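Local coordinates for protein beta-gamma-crystallin (Geodia cydonium, PDB 4IAU) that binds calcium and belongs to the beta/gamma-crystallin family of Greek key proteins, though its biological function is unknown, at residues A[40-44]-A[45-49]. Sequence-based numbering, arbitrary orientation.
Sequences IFYQQ and ANYND
With CG anti to the carbonyl carbon in both residues, Tyr42 (chi1 -55°) and Asn48 (chi1 -73°) bring their flat groups together inside the turn that follows strand 38-42. Residues 46-48 all take left-handed helical backbone angles, curling the chain back over the Tyr42 ring. Tyr47 CA sits over one face of that ring, a CH-pi contact 3.8 Å from its centroid. The Tyr47 ring adds an offset edge-to-face pair, its edge turned to the Tyr42 face, planes at 64°, with Tyr47 CD1 3.6 Å from Tyr42 CE1. Asn48 ND2 lies instead at the ring's edge, 3.7 Å from Tyr42 CD2. Gln44 N donates to Asn48 OD1 at 2.9 Å, almost in line with the carbonyl, closing the turn. The Gln44 chain crosses this amide, its OE1 hydrogen-bonded to Ser51 OG and 3.3 Å from Asn48 CA. Tyr42 OH is hydrogen-bonded to Phe94 O and Arg77 NE. A leucine in place of Tyr42 would probably leave both without that hydroxyl and Tyr47 without its aromatic face. The two aromatics five positions apart, with the left-handed turn between them, are consistent with the folded hairpin of the beta/gamma-crystallin Greek key. Ser75 OG, bonded to Gln44 O and Tyr47 N, and Leu56 O, bonded to Asn48 ND2, tie down the turn; strand 38-42 itself runs between antiparallel strands 57-61 and 75-78.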
ATOM      1  N   ILE A  40      -1.762  -5.960   0.699  1.00  4.81           N
ATOM      2  CA  ILE A  40      -0.695  -5.817   1.673  1.00  4.69           C
ATOM      3  C   ILE A  40      -1.244  -6.289   3.003  1.00  4.62           C
ATOM      4  O   ILE A  40      -2.370  -5.951   3.400  1.00  5.27           O
ATOM      5  CB  ILE A  40      -0.158  -4.367   1.796  1.00  5.31           C
ATOM      6  CG1 ILE A  40       0.030  -3.736   0.434  1.00  6.73           C
ATOM      7  CG2 ILE A  40       1.144  -4.375   2.595  1.00  5.51           C
ATOM      8  CD1 ILE A  40       0.390  -2.299   0.405  1.00  8.71           C
ATOM      9  N   PHE A  41      -0.439  -7.088   3.695  1.00  4.73           N
ATOM     10  CA  PHE A  41      -0.733  -7.694   4.983  1.00  4.89           C
ATOM     11  C   PHE A  41       0.222  -7.142   6.019  1.00  4.77           C
ATOM     12  O   PHE A  41       1.408  -6.945   5.720  1.00  5.39           O
ATOM     13  CB  PHE A  41      -0.649  -9.222   4.927  0.61  5.67           C
ATOM     14  CG  PHE A  41      -1.550  -9.792   3.831  0.61  5.45           C
ATOM     15  CD1 PHE A  41      -1.069  -9.806   2.516  0.61  5.70           C
ATOM     16  CD2 PHE A  41      -2.830 -10.251   4.130  0.61  6.23           C
ATOM     17  CE1 PHE A  41      -1.952 -10.229   1.530  0.61  7.01           C
ATOM     18  CE2 PHE A  41      -3.689 -10.634   3.123  0.61  7.75           C
ATOM     19  CZ  PHE A  41      -3.231 -10.595   1.831  0.61  8.10           C
ATOM     20  N   TYR A  42      -0.284  -6.931   7.252  1.00  4.76           N
ATOM     21  CA  TYR A  42       0.481  -6.270   8.277  1.00  4.74           C
ATOM     22  C   TYR A  42       0.379  -7.040   9.588  1.00  4.88           C
ATOM     23  O   TYR A  42      -0.681  -7.550   9.943  1.00  5.52           O
ATOM     24  CB  TYR A  42      -0.052  -4.853   8.514  1.00  5.13           C
ATOM     25  CG  TYR A  42      -0.106  -4.004   7.265  1.00  4.95           C
ATOM     26  CD1 TYR A  42      -1.193  -4.055   6.416  1.00  5.13           C
ATOM     27  CD2 TYR A  42       0.938  -3.155   6.916  1.00  5.29           C
ATOM     28  CE1 TYR A  42      -1.250  -3.306   5.261  1.00  5.38           C
ATOM     29  CE2 TYR A  42       0.896  -2.359   5.773  1.00  5.29           C
ATOM     30  CZ  TYR A  42      -0.225  -2.423   4.943  1.00  4.98           C
ATOM     31  OH  TYR A  42      -0.356  -1.660   3.822  1.00  5.48           O
ATOM     32  N   GLN A  43       1.482  -7.013  10.341  1.00  5.40           N
ATOM     33  CA  GLN A  43       1.531  -7.701  11.627  1.00  5.64           C
ATOM     34  C   GLN A  43       0.680  -7.042  12.694  1.00  5.84           C
ATOM     35  O   GLN A  43       0.202  -7.726  13.619  1.00  6.24           O
ATOM     36  CB  GLN A  43       3.018  -7.773  12.048  1.00  6.92           C
ATOM     37  CG  GLN A  43       3.251  -8.476  13.348  1.00  9.32           C
ATOM     38  CD  GLN A  43       4.712  -8.669  13.617  1.00  9.46           C
ATOM     39  OE1 GLN A  43       5.544  -7.800  13.274  1.00 10.15           O
ATOM     40  NE2 GLN A  43       5.052  -9.778  14.222  1.00 12.53           N
ATOM     41  N   GLN A  44       0.513  -5.715  12.634  1.00  5.62           N
ATOM     42  CA  GLN A  44      -0.287  -4.972  13.573  1.00  5.56           C
ATOM     43  C   GLN A  44      -1.579  -4.510  12.932  1.00  5.50           C
ATOM     44  O   GLN A  44      -1.676  -4.327  11.714  1.00  6.36           O
ATOM     45  CB  GLN A  44       0.455  -3.725  14.089  1.00  5.53           C
ATOM     46  CG  GLN A  44       1.821  -3.993  14.664  1.00  6.16           C
ATOM     47  CD  GLN A  44       2.542  -2.715  15.026  1.00  5.95           C
ATOM     48  OE1 GLN A  44       2.563  -1.756  14.252  1.00  6.46           O
ATOM     49  NE2 GLN A  44       3.137  -2.705  16.217  1.00  6.83           N
ATOM     50  N   ALA A  45      -2.577  -4.246  13.786  1.00  6.06           N
ATOM     51  CA  ALA A  45      -3.830  -3.601  13.346  1.00  6.23           C
ATOM     52  C   ALA A  45      -3.537  -2.237  12.764  1.00  5.90           C
ATOM     53  O   ALA A  45      -2.491  -1.631  12.979  1.00  6.68           O
ATOM     54  CB  ALA A  45      -4.787  -3.499  14.518  1.00  8.11           C
ATOM     55  N   ASN A  46      -4.512  -1.744  11.992  1.00  5.94           N
ATOM     56  CA  ASN A  46      -4.391  -0.401  11.467  1.00  6.19           C
ATOM     57  C   ASN A  46      -3.125  -0.231  10.644  1.00  5.84           C
ATOM     58  O   ASN A  46      -2.525   0.851  10.609  1.00  6.90           O
ATOM     59  CB  ASN A  46      -4.530   0.679  12.564  1.00  7.82           C
ATOM     60  CG  ASN A  46      -5.802   0.429  13.344  1.00  9.30           C
ATOM     61  OD1 ASN A  46      -6.890   0.229  12.797  1.00 10.99           O
ATOM     62  ND2 ASN A  46      -5.656   0.370  14.654  1.00 11.55           N
ATOM     63  N   TYR A  47      -2.738  -1.277   9.938  1.00  5.19           N
ATOM     64  CA  TYR A  47      -1.716  -1.179   8.901  1.00  5.29           C
ATOM     65  C   TYR A  47      -0.404  -0.727   9.493  1.00  5.03           C
ATOM     66  O   TYR A  47       0.314   0.124   8.960  1.00  5.54           O
ATOM     67  CB  TYR A  47      -2.158  -0.326   7.721  1.00  5.91           C
ATOM     68  CG  TYR A  47      -3.617  -0.573   7.350  1.00  5.74           C
ATOM     69  CD1 TYR A  47      -4.075  -1.836   7.034  1.00  5.48           C
ATOM     70  CD2 TYR A  47      -4.549   0.477   7.399  1.00  6.17           C
ATOM     71  CE1 TYR A  47      -5.398  -2.081   6.742  1.00  5.97           C
ATOM     72  CE2 TYR A  47      -5.884   0.238   7.098  1.00  7.07           C
ATOM     73  CZ  TYR A  47      -6.313  -1.056   6.765  1.00  6.67           C
ATOM     74  OH  TYR A  47      -7.614  -1.371   6.441  1.00  7.89           O
ATOM     75  N   ASN A  48       0.005  -1.356  10.609  1.00  5.45           N
ATOM     76  CA  ASN A  48       1.300  -1.086  11.227  1.00  5.36           C
ATOM     77  C   ASN A  48       1.440   0.350  11.679  1.00  5.66           C
ATOM     78  O   ASN A  48       2.530   0.915  11.739  1.00  6.24           O
ATOM     79  CB  ASN A  48       2.483  -1.533  10.383  1.00  5.50           C
ATOM     80  CG  ASN A  48       2.642  -3.028  10.369  1.00  5.15           C
ATOM     81  OD1 ASN A  48       2.041  -3.764  11.157  1.00  5.74           O
ATOM     82  ND2 ASN A  48       3.533  -3.520   9.482  1.00  5.66           N
ATOM     83  N   ASP A  49       0.307   0.950  12.118  1.00  6.31           N
ATOM     84  CA  ASP A  49       0.425   2.340  12.575  1.00  6.44           C
ATOM     85  C   ASP A  49       1.304   2.487  13.808  1.00  6.52           C
ATOM     86  O   ASP A  49       2.104   3.415  13.884  1.00  6.89           O
ATOM     87  CB  ASP A  49      -0.984   2.919  12.839  1.00  7.53           C
ATOM     88  CG  ASP A  49      -0.961   4.420  12.982  1.00  8.38           C
ATOM     89  OD1 ASP A  49      -0.356   5.106  12.100  1.00  9.37           O
ATOM     90  OD2 ASP A  49      -1.531   4.914  13.965  1.00 11.15           O
TER